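Local atomic coordinates of acyl-coenzyme A oxidase 3 (Yarrowia lipolytica, PDB entry 5YS9), a protein that oxidises acyl-CoA to (2E)-enoyl-CoA with bound FAD, reducing oxygen to hydrogen peroxide in peroxisomal fatty acid beta-oxidation. Residues T564-R569 and N587-W592; D503-K508 and T616-H621; L510-E515 and E604-P609; D40-L45 and E50-I55. All coordinates share one frame; numbering follows the deposited sequence.

Contact 1 of 4, residues T564-R569 and N587-W592; sequences TAFYER and NLFTLW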
# COMPACT_ATOMS: atom_id res chain seq x y z
N THR A 564 25.21 -8.61 1.67
CA THR A 564 26.57 -8.63 1.18
C THR A 564 27.03 -7.25 0.73
O THR A 564 28.07 -6.77 1.17
CB THR A 564 26.71 -9.71 0.11
OG1 THR A 564 26.78 -10.94 0.82
CG2 THR A 564 27.92 -9.57 -0.72
N ALA A 565 26.21 -6.60 -0.09
CA ALA A 565 26.58 -5.28 -0.60
C ALA A 565 26.73 -4.24 0.49
O ALA A 565 27.64 -3.40 0.43
CB ALA A 565 25.61 -4.82 -1.66
N PHE A 566 25.87 -4.29 1.52
CA PHE A 566 26.03 -3.36 2.64
C PHE A 566 27.42 -3.51 3.31
O PHE A 566 28.18 -2.55 3.39
CB PHE A 566 24.90 -3.57 3.67
CG PHE A 566 24.51 -2.33 4.47
CD1 PHE A 566 25.33 -1.20 4.57
CD2 PHE A 566 23.33 -2.34 5.20
CE1 PHE A 566 24.95 -0.10 5.35
CE2 PHE A 566 22.94 -1.24 5.98
CZ PHE A 566 23.76 -0.13 6.06
N TYR A 567 27.76 -4.72 3.73
CA TYR A 567 29.07 -4.99 4.39
C TYR A 567 30.29 -4.70 3.50
O TYR A 567 31.23 -4.02 3.94
CB TYR A 567 29.09 -6.42 4.92
CG TYR A 567 28.18 -6.64 6.12
CD1 TYR A 567 28.26 -5.83 7.25
CD2 TYR A 567 27.23 -7.69 6.15
CE1 TYR A 567 27.45 -6.04 8.36
CE2 TYR A 567 26.41 -7.91 7.27
CZ TYR A 567 26.53 -7.07 8.37
OH TYR A 567 25.76 -7.27 9.49
N GLU A 568 30.23 -5.15 2.24
CA GLU A 568 31.32 -4.93 1.26
C GLU A 568 31.62 -3.47 1.06
O GLU A 568 32.77 -3.09 0.92
CB GLU A 568 31.03 -5.60 -0.11
CG GLU A 568 31.88 -6.84 -0.43
CD GLU A 568 31.08 -8.07 -0.93
OE1 GLU A 568 31.04 -9.08 -0.17
OE2 GLU A 568 30.52 -8.05 -2.07
N ARG A 569 30.58 -2.64 1.01
CA ARG A 569 30.75 -1.20 0.74
C ARG A 569 31.27 -0.48 1.98
O ARG A 569 32.00 0.49 1.85
CB ARG A 569 29.43 -0.54 0.26
CG ARG A 569 28.87 -0.98 -1.11
CD ARG A 569 29.72 -0.62 -2.34
NE ARG A 569 30.30 0.73 -2.29
CZ ARG A 569 31.58 1.05 -2.51
NH1 ARG A 569 32.49 0.14 -2.85
NH2 ARG A 569 31.95 2.32 -2.40
N ASN A 587 24.19 -4.50 10.85
CA ASN A 587 23.80 -5.62 11.74
C ASN A 587 22.34 -5.65 12.03
O ASN A 587 21.77 -6.73 12.05
CB ASN A 587 24.57 -5.59 13.06
CG ASN A 587 26.00 -6.08 12.91
OD1 ASN A 587 26.52 -6.24 11.79
ND2 ASN A 587 26.63 -6.34 14.02
N LEU A 588 21.73 -4.47 12.21
CA LEU A 588 20.27 -4.37 12.43
C LEU A 588 19.55 -4.86 11.19
O LEU A 588 18.71 -5.76 11.28
CB LEU A 588 19.84 -2.95 12.79
CG LEU A 588 18.35 -2.70 13.10
CD1 LEU A 588 17.73 -3.70 14.12
CD2 LEU A 588 18.18 -1.27 13.57
N PHE A 589 19.95 -4.36 10.03
CA PHE A 589 19.36 -4.85 8.79
C PHE A 589 19.40 -6.38 8.76
O PHE A 589 18.36 -7.05 8.61
CB PHE A 589 20.06 -4.25 7.56
CG PHE A 589 19.54 -4.78 6.27
CD1 PHE A 589 18.21 -4.58 5.90
CD2 PHE A 589 20.35 -5.56 5.44
CE1 PHE A 589 17.71 -5.12 4.71
CE2 PHE A 589 19.86 -6.08 4.24
CZ PHE A 589 18.54 -5.86 3.88
N THR A 590 20.59 -6.92 8.97
CA THR A 590 20.86 -8.28 8.67
C THR A 590 20.19 -9.21 9.69
O THR A 590 19.60 -10.25 9.32
CB THR A 590 22.39 -8.52 8.55
OG1 THR A 590 22.94 -7.77 7.46
CG2 THR A 590 22.68 -9.99 8.32
N LEU A 591 20.27 -8.83 10.97
CA LEU A 591 19.65 -9.62 12.03
C LEU A 591 18.13 -9.52 12.02
O LEU A 591 17.42 -10.47 12.38
CB LEU A 591 20.22 -9.19 13.35
CG LEU A 591 21.70 -9.60 13.50
CD1 LEU A 591 22.43 -8.72 14.49
CD2 LEU A 591 21.80 -11.06 13.92
N TRP A 592 17.62 -8.35 11.64
CA TRP A 592 16.20 -8.15 11.51
C TRP A 592 15.69 -9.08 10.38
O TRP A 592 14.71 -9.83 10.58
CB TRP A 592 15.87 -6.64 11.28
CG TRP A 592 14.48 -6.40 10.87
CD1 TRP A 592 13.37 -6.45 11.64
CD2 TRP A 592 14.04 -6.10 9.55
NE1 TRP A 592 12.27 -6.19 10.91
CE2 TRP A 592 12.64 -5.97 9.61
CE3 TRP A 592 14.70 -5.94 8.32
CZ2 TRP A 592 11.84 -5.68 8.48
CZ3 TRP A 592 13.90 -5.67 7.17
CH2 TRP A 592 12.49 -5.54 7.27
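Tyr567 and Asn587 cross at about a right angle: the tyrosine reaches out from helix 547-573 with its hydroxyl leading, and the amide it meets on helix 579-596 stands 70° away from the plane of its ring. Tyr567 OH donates to Asn587 OD1 at 2.6 Å. The C=O...donor angle is 136°, and the hydroxyl sits tilted out of the carbonyl plane. The CB of Asn587 points away from segment 564-569, but with CG anti to the carbonyl carbon (chi1 -76°) the amide swings back to the tyrosine. The amide's other end is held too, ND2 being hydrogen-bonded to Lys505 O and to Tyr622 OH. Thr590 comes at the tyrosine from the opposite direction, OG1 lying 3.5 Å from Tyr567 CE2; this is packing, since the hydroxyl is bonded to Ala586 O. Beside this, Phe589 CD2 approaches the edge of the Phe566 ring, 4.4 Å from Phe566 CD2. A phenylalanine in place of Tyr567 would keep the ring but would probably leave Asn587 OD1 without its donor in a buried setting. Segments 564-569 and 587-592 of two nearly antiparallel C-terminal helices, axes 10.6 Å apart at closest, are bridged mainly by long aromatic side chains. The buried amide, gripped at both oxygen and nitrogen, has its rotation fixed, which lends direction to an interface otherwise made by ring packing and a threonine hydroxyl already bonded within its helix.

Contact 2 of 4, residues D503-K508 and T616-H621; sequences DLKDPK and TELVNH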
# COMPACT_ATOMS: atom_id res chain seq x y z
N ASP A 503 29.74 -15.98 17.13
CA ASP A 503 29.14 -14.68 17.40
C ASP A 503 28.20 -14.18 16.32
O ASP A 503 28.57 -14.03 15.17
CB ASP A 503 30.26 -13.66 17.60
CG ASP A 503 29.78 -12.40 18.25
OD1 ASP A 503 28.69 -12.40 18.83
OD2 ASP A 503 30.49 -11.40 18.18
N LEU A 504 26.98 -13.88 16.73
CA LEU A 504 25.95 -13.31 15.90
C LEU A 504 26.12 -11.81 15.68
O LEU A 504 25.35 -11.22 14.92
CB LEU A 504 24.57 -13.63 16.48
CG LEU A 504 24.17 -15.08 16.23
CD1 LEU A 504 23.00 -15.52 17.09
CD2 LEU A 504 23.85 -15.31 14.74
N LYS A 505 27.13 -11.20 16.30
CA LYS A 505 27.48 -9.82 16.03
C LYS A 505 28.54 -9.70 14.95
O LYS A 505 28.86 -8.60 14.50
CB LYS A 505 27.93 -9.12 17.32
CG LYS A 505 26.86 -9.02 18.40
CD LYS A 505 27.43 -8.64 19.78
CE LYS A 505 27.79 -9.85 20.66
NZ LYS A 505 27.22 -9.72 22.04
N ASP A 506 29.07 -10.83 14.51
CA ASP A 506 30.15 -10.83 13.53
C ASP A 506 29.54 -10.81 12.12
O ASP A 506 28.91 -11.78 11.70
CB ASP A 506 30.99 -12.10 13.73
CG ASP A 506 32.22 -12.21 12.82
OD1 ASP A 506 32.36 -11.50 11.78
OD2 ASP A 506 33.06 -13.07 13.16
N PRO A 507 29.78 -9.75 11.35
CA PRO A 507 29.34 -9.76 9.95
C PRO A 507 29.72 -11.01 9.12
O PRO A 507 28.91 -11.46 8.31
CB PRO A 507 29.99 -8.50 9.37
CG PRO A 507 30.19 -7.61 10.54
CD PRO A 507 30.55 -8.54 11.66
N LYS A 508 30.90 -11.60 9.34
CA LYS A 508 31.30 -12.77 8.55
C LYS A 508 30.39 -13.97 8.77
O LYS A 508 30.24 -14.82 7.88
CB LYS A 508 32.77 -13.13 8.73
CG LYS A 508 33.69 -12.05 8.15
CD LYS A 508 35.07 -12.59 7.81
CE LYS A 508 36.14 -11.52 7.92
NZ LYS A 508 36.60 -11.40 9.34
N THR A 616 16.46 -12.29 18.33
CA THR A 616 15.49 -11.29 18.83
C THR A 616 16.19 -10.29 19.76
O THR A 616 16.09 -9.07 19.57
CB THR A 616 14.20 -11.93 19.41
OG1 THR A 616 13.47 -12.51 18.34
CG2 THR A 616 13.30 -10.91 20.04
N GLU A 617 16.99 -10.78 20.69
CA GLU A 617 17.65 -9.91 21.64
C GLU A 617 18.63 -8.97 20.93
O GLU A 617 18.75 -7.81 21.29
CB GLU A 617 18.34 -10.74 22.72
CG GLU A 617 18.85 -9.90 23.88
CD GLU A 617 19.01 -10.71 25.16
OE1 GLU A 617 18.04 -11.41 25.52
OE2 GLU A 617 20.10 -10.65 25.78
N LEU A 618 19.29 -9.47 19.90
CA LEU A 618 20.28 -8.66 19.18
C LEU A 618 19.63 -7.54 18.38
O LEU A 618 20.09 -6.42 18.45
CB LEU A 618 21.16 -9.55 18.32
CG LEU A 618 22.17 -10.35 19.16
CD1 LEU A 618 23.00 -11.28 18.29
CD2 LEU A 618 23.07 -9.43 19.98
N VAL A 619 18.52 -7.84 17.70
CA VAL A 619 17.71 -6.86 16.98
C VAL A 619 17.24 -5.73 17.95
O VAL A 619 17.38 -4.56 17.63
CB VAL A 619 16.49 -7.52 16.28
CG1 VAL A 619 15.54 -6.48 15.71
CG2 VAL A 619 16.92 -8.45 15.17
N ASN A 620 16.70 -6.09 19.11
CA ASN A 620 16.38 -5.12 20.19
C ASN A 620 17.56 -4.28 20.59
O ASN A 620 17.44 -3.03 20.67
CB ASN A 620 15.85 -5.78 21.45
CG ASN A 620 14.49 -6.42 21.25
OD1 ASN A 620 13.83 -6.20 20.25
ND2 ASN A 620 14.09 -7.25 22.20
N HIS A 621 18.70 -4.94 20.79
CA HIS A 621 19.94 -4.23 21.14
C HIS A 621 20.38 -3.22 20.08
O HIS A 621 20.67 -2.07 20.41
CB HIS A 621 21.07 -5.22 21.46
CG HIS A 621 22.41 -4.59 21.60
ND1 HIS A 621 23.39 -4.70 20.63
CD2 HIS A 621 22.95 -3.86 22.60
CE1 HIS A 621 24.46 -4.03 21.01
NE2 HIS A 621 24.22 -3.51 22.20
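Lys508 N donates to Asp506 OD1 at 2.8 Å, capping the start of helix 507-534, whose lead-in loop lays Leu504 and Lys505 against Leu618 of helix 609-628. The amide meets the carboxylate oxygen from above the carboxylate plane, 47° out of it, and makes Asp506 the N-cap. Upstream, a type I turn from Asp503 to Asp506 brings the chain round, helped by a weak bond from Lys505 N to Asp503 OD1. Across the contact Leu618 does the touching with both its methyls. CD1 presses on Leu504 CB at 3.4 Å, a tight approach, while CD2 lies 4.1 Å from Lys505 CG. The lysine chain crosses the leucine at about a right angle and touches it with CG; beyond that it bends twice. The far side of helix 609-628 turns to the dimer partner, where Thr616 and Asn620 pack on Gln549 and Glu545 of the second subunit. No hydrogen bond joins the two segments: they meet by van der Waals contact of aliphatic carbon, while the Asp503 and Asp506 carboxylates bond within the loop, one weakly to the turn and one to the helix start.

Contact 3 of 4, residues L510-E515 and E604-P609; sequences LIEAWE and EGFLQP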
# COMPACT_ATOMS: atom_id res chain seq x y z
N LEU A 510 26.99 -13.82 9.92
CA LEU A 510 25.70 -13.43 9.35
C LEU A 510 25.75 -13.49 7.80
O LEU A 510 24.77 -13.92 7.17
CB LEU A 510 25.31 -12.03 9.84
CG LEU A 510 25.27 -11.72 11.35
CD1 LEU A 510 24.93 -10.24 11.54
CD2 LEU A 510 24.29 -12.60 12.11
N ILE A 511 26.88 -13.13 7.19
CA ILE A 511 27.01 -13.34 5.73
C ILE A 511 26.90 -14.84 5.36
O ILE A 511 26.12 -15.24 4.46
CB ILE A 511 28.28 -12.72 5.18
CG1 ILE A 511 28.12 -11.18 5.14
CG2 ILE A 511 28.59 -13.25 3.77
CD1 ILE A 511 29.40 -10.40 4.93
N GLU A 512 27.63 -15.66 6.10
CA GLU A 512 27.65 -17.09 5.85
C GLU A 512 26.24 -17.67 6.00
O GLU A 512 25.80 -18.50 5.20
CB GLU A 512 28.65 -17.77 6.79
CG GLU A 512 29.00 -19.21 6.42
CD GLU A 512 29.52 -19.97 7.62
OE1 GLU A 512 28.80 -20.79 8.21
OE2 GLU A 512 30.66 -19.71 8.02
N ALA A 513 25.52 -17.18 6.99
CA ALA A 513 24.17 -17.66 7.25
C ALA A 513 23.17 -17.34 6.09
O ALA A 513 22.30 -18.15 5.80
CB ALA A 513 23.66 -17.08 8.57
N TRP A 514 23.33 -16.19 5.43
CA TRP A 514 22.55 -15.86 4.21
C TRP A 514 23.00 -16.66 2.98
O TRP A 514 22.18 -17.00 2.10
CB TRP A 514 22.53 -14.33 3.93
CG TRP A 514 21.55 -13.68 4.80
CD1 TRP A 514 21.80 -12.94 5.92
CD2 TRP A 514 20.13 -13.80 4.70
NE1 TRP A 514 20.60 -12.58 6.52
CE2 TRP A 514 19.57 -13.09 5.79
CE3 TRP A 514 19.26 -14.45 3.80
CZ2 TRP A 514 18.17 -12.99 5.99
CZ3 TRP A 514 17.89 -14.34 3.98
CH2 TRP A 514 17.35 -13.62 5.08
N GLU A 515 24.30 -16.95 2.90
CA GLU A 515 24.83 -17.86 1.88
C GLU A 515 24.28 -19.25 2.09
O GLU A 515 23.89 -19.92 1.11
CB GLU A 515 26.37 -17.83 1.83
CG GLU A 515 26.94 -16.49 1.37
CD GLU A 515 28.47 -16.47 1.24
OE1 GLU A 515 29.15 -17.43 1.70
OE2 GLU A 515 29.02 -15.51 0.67
N GLU A 604 17.27 -25.15 7.46
CA GLU A 604 18.61 -25.55 7.00
C GLU A 604 19.50 -26.00 8.14
O GLU A 604 20.55 -26.56 7.90
CB GLU A 604 19.33 -24.42 6.25
CG GLU A 604 18.63 -23.94 5.00
CD GLU A 604 18.54 -24.99 3.92
OE1 GLU A 604 19.59 -25.43 3.40
OE2 GLU A 604 17.42 -25.38 3.58
N GLY A 605 19.12 -25.71 9.37
CA GLY A 605 19.84 -26.21 10.53
C GLY A 605 21.02 -25.36 10.93
O GLY A 605 21.83 -25.78 11.73
N PHE A 606 21.10 -24.14 10.39
CA PHE A 606 22.12 -23.18 10.82
C PHE A 606 21.90 -22.66 12.26
O PHE A 606 22.85 -22.43 13.00
CB PHE A 606 22.15 -21.99 9.87
CG PHE A 606 23.39 -21.14 10.00
CD1 PHE A 606 24.57 -21.51 9.37
CD2 PHE A 606 23.39 -19.98 10.77
CE1 PHE A 606 25.70 -20.72 9.47
CE2 PHE A 606 24.52 -19.20 10.88
CZ PHE A 606 25.68 -19.57 10.24
N LEU A 607 20.64 -22.48 12.61
CA LEU A 607 20.23 -22.04 13.94
C LEU A 607 19.28 -23.08 14.55
O LEU A 607 18.64 -23.84 13.84
CB LEU A 607 19.47 -20.71 13.82
CG LEU A 607 20.13 -19.44 13.27
CD1 LEU A 607 19.24 -18.22 13.51
CD2 LEU A 607 21.50 -19.17 13.84
N GLN A 608 19.22 -23.12 15.87
CA GLN A 608 18.24 -23.94 16.57
C GLN A 608 17.26 -22.99 17.30
O GLN A 608 17.52 -21.77 17.37
CB GLN A 608 18.96 -24.88 17.56
CG GLN A 608 20.03 -25.81 16.96
CD GLN A 608 21.31 -25.79 17.81
OE1 GLN A 608 22.10 -24.83 17.77
NE2 GLN A 608 21.50 -26.84 18.59
N PRO A 609 16.13 -23.53 17.81
CA PRO A 609 15.13 -22.74 18.55
C PRO A 609 15.71 -21.70 19.52
O PRO A 609 15.23 -20.57 19.56
CB PRO A 609 14.37 -23.81 19.29
CG PRO A 609 14.31 -24.93 18.28
CD PRO A 609 15.61 -24.89 17.53
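Phe606 carries CG opposite its own backbone N (chi1 -164°), and Glu512 does the same (chi1 -167°) with an extended chain beyond; these torsions bring ring and carboxylate together beside Ala513. The methyl of Ala513 lies over one face of the ring, its CB 3.3 Å from Phe606 CE2, and CA of the alanine stands above the same ring toward its rim. Glu512 comes in at the edge instead: OE1 is in the ring plane, 3.3 Å from Phe606 CE1, with the carboxylate turned 90° to the ring. The second oxygen, OE2, forms a salt bridge with Arg502, which probably helps hold the carboxylate in place. Phe606 itself is delivered by a Schellman motif, in which Gly605, with positive phi, ends helix 598-604. The backbone of Phe606 hydrogen-bonds with Leu499, in the loop before helix 507-534. Putting an alanine at Phe606 would probably open a gap over Ala513 and leave Glu512 OE1 without its aromatic neighbour. The contact thus joins a helix-ending loop to the first turns of helix 507-534 through a single ring. A methyl packs on its face, whereas the negative oxygen keeps to the rim, where the C-H groups are slightly positive and probably favourable to it.

Contact 4 of 4, residues D40-L45 and E50-I55; sequences DMTEFL and ENVTMI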
# COMPACT_ATOMS: atom_id res chain seq x y z
N ASP A 40 30.55 13.12 6.78
CA ASP A 40 31.19 11.84 6.41
C ASP A 40 30.19 10.71 6.16
O ASP A 40 30.48 9.79 5.39
CB ASP A 40 32.20 11.40 7.45
CG ASP A 40 33.40 12.34 7.55
OD1 ASP A 40 33.71 13.07 6.57
OD2 ASP A 40 34.04 12.31 8.62
N MET A 41 29.03 10.76 6.80
CA MET A 41 27.97 9.80 6.51
C MET A 41 27.34 10.08 5.12
O MET A 41 27.06 9.16 4.37
CB MET A 41 26.92 9.85 7.63
CG MET A 41 25.96 8.68 7.65
SD MET A 41 26.85 7.14 7.82
CE MET A 41 26.65 6.81 9.57
N THR A 42 27.19 11.35 4.77
CA THR A 42 26.73 11.75 3.47
C THR A 42 27.71 11.34 2.37
O THR A 42 27.27 10.89 1.29
CB THR A 42 26.48 13.27 3.40
OG1 THR A 42 25.73 13.67 4.56
CG2 THR A 42 25.71 13.62 2.19
N GLU A 43 29.02 11.45 2.63
CA GLU A 43 30.07 10.92 1.70
C GLU A 43 30.01 9.40 1.48
O GLU A 43 30.15 8.92 0.34
CB GLU A 43 31.49 11.33 2.13
CG GLU A 43 31.91 12.70 1.62
CD GLU A 43 33.13 13.25 2.32
OE1 GLU A 43 33.20 14.50 2.47
OE2 GLU A 43 33.99 12.42 2.74
N PHE A 44 29.78 8.64 2.54
CA PHE A 44 29.56 7.23 2.36
C PHE A 44 28.33 6.91 1.47
O PHE A 44 28.41 6.07 0.62
CB PHE A 44 29.45 6.51 3.70
CG PHE A 44 29.15 5.04 3.57
CD1 PHE A 44 30.11 4.18 3.08
CD2 PHE A 44 27.88 4.54 3.86
CE1 PHE A 44 29.83 2.84 2.93
CE2 PHE A 44 27.60 3.20 3.71
CZ PHE A 44 28.58 2.35 3.25
N LEU A 45 27.20 7.58 1.70
CA LEU A 45 25.98 7.30 0.91
C LEU A 45 26.15 7.59 -0.55
O LEU A 45 25.64 6.85 -1.39
CB LEU A 45 24.78 8.06 1.45
CG LEU A 45 24.26 7.52 2.76
CD1 LEU A 45 23.36 8.53 3.46
CD2 LEU A 45 23.52 6.21 2.53
N GLU A 50 33.20 14.42 -4.11
CA GLU A 50 32.94 15.04 -5.42
C GLU A 50 31.47 14.87 -5.78
O GLU A 50 30.77 15.83 -6.13
CB GLU A 50 33.84 14.42 -6.51
CG GLU A 50 34.41 15.43 -7.51
CD GLU A 50 35.90 15.22 -7.77
OE1 GLU A 50 36.71 15.43 -6.84
OE2 GLU A 50 36.24 14.84 -8.91
N ASN A 51 31.03 13.62 -5.64
CA ASN A 51 29.66 13.27 -5.82
C ASN A 51 28.74 14.13 -4.90
O ASN A 51 27.67 14.57 -5.34
CB ASN A 51 29.45 11.78 -5.56
CG ASN A 51 30.00 10.87 -6.67
OD1 ASN A 51 30.29 11.30 -7.75
ND2 ASN A 51 30.10 9.57 -6.37
N VAL A 52 29.16 14.39 -3.65
CA VAL A 52 28.32 15.08 -2.69
C VAL A 52 28.15 16.48 -3.13
O VAL A 52 27.04 16.96 -3.15
CB VAL A 52 28.82 14.98 -1.23
CG1 VAL A 52 28.11 15.98 -0.29
CG2 VAL A 52 28.59 13.58 -0.69
N THR A 53 29.23 17.13 -3.56
CA THR A 53 29.13 18.52 -4.02
C THR A 53 28.23 18.59 -5.25
O THR A 53 27.45 19.54 -5.40
CB THR A 53 30.48 19.14 -4.41
OG1 THR A 53 31.04 18.33 -5.43
CG2 THR A 53 31.42 19.26 -3.19
N MET A 54 28.33 17.60 -6.13
CA MET A 54 27.51 17.59 -7.33
C MET A 54 26.00 17.52 -6.97
O MET A 54 25.18 18.30 -7.46
CB MET A 54 27.88 16.43 -8.25
CG MET A 54 27.16 16.54 -9.58
SD MET A 54 27.22 15.02 -10.53
CE MET A 54 28.45 15.40 -11.76
N ILE A 55 25.66 16.57 -6.12
CA ILE A 55 24.31 16.40 -5.65
C ILE A 55 23.83 17.66 -4.94
O ILE A 55 22.68 18.03 -5.06
CB ILE A 55 24.27 15.18 -4.72
CG1 ILE A 55 24.30 13.93 -5.59
CG2 ILE A 55 23.06 15.17 -3.78
CD1 ILE A 55 24.50 12.67 -4.80
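Two consecutive helices, 38-46 and 49-63, meet close to the short turn between them, the nearest backbone approach being 6.3 Å from Glu43 CA to Val52 CA. Val52 carries the contact from the second helix. Its CG2 branch, placed beside the backbone N with CG1 anti to that N (chi1 167°), pushes into the first helix and lies 3.6 Å from Thr42 O and 3.9 Å from Glu43 CA. The same methyl meets Thr42 CG2 at 4.1 Å and Glu43 CG at 4.1 Å, so one branch spans two neighbouring residues and a stretch of main chain. Both of these side chains run across the valine at about a right angle and offer it their carbon. The threonine's methyl is anti to its backbone N, while its hydroxyl bonds to Ala636 O and, within the helix, to Ile38 O. Glu43 extends past the valine and its OE2 forms a salt bridge with Lys575, beyond helix 547-573. In the second helix Thr53 OG1 donates to Glu50 O at 2.6 Å, a carbonyl that also accepts from Met54 N. These helices of the N-terminal domain meet by van der Waals contact, the valine methyl packing on carbon and on the Thr42 carbonyl oxygen with no hydrogen bond between the segments. The polar ends of Thr42 and Glu43 bind the first helix to later parts of the chain.

Contacts 1, 2 and 3 belong to one bundle in the C-terminal region. Contact 1 is nested inside the loops closed by the other two; contact 3 uses the start of helix 507-534 and contact 2 the loop that leads into it, Leu504 O packing on Leu510 CD2. Contact 1 is fully buried and has the one hydrogen bond that crosses between paired segments. Contacts 2 and 3 lie farther out, about 30 Å from the chain centre, yet are mostly buried, and rely on aliphatic carbon and on the face and edge of one ring. Contact 4, partly buried in the N-terminal domain, touches the bundle where Phe44 packs on Arg569 O, its centre about 20 Å from that of contact 1.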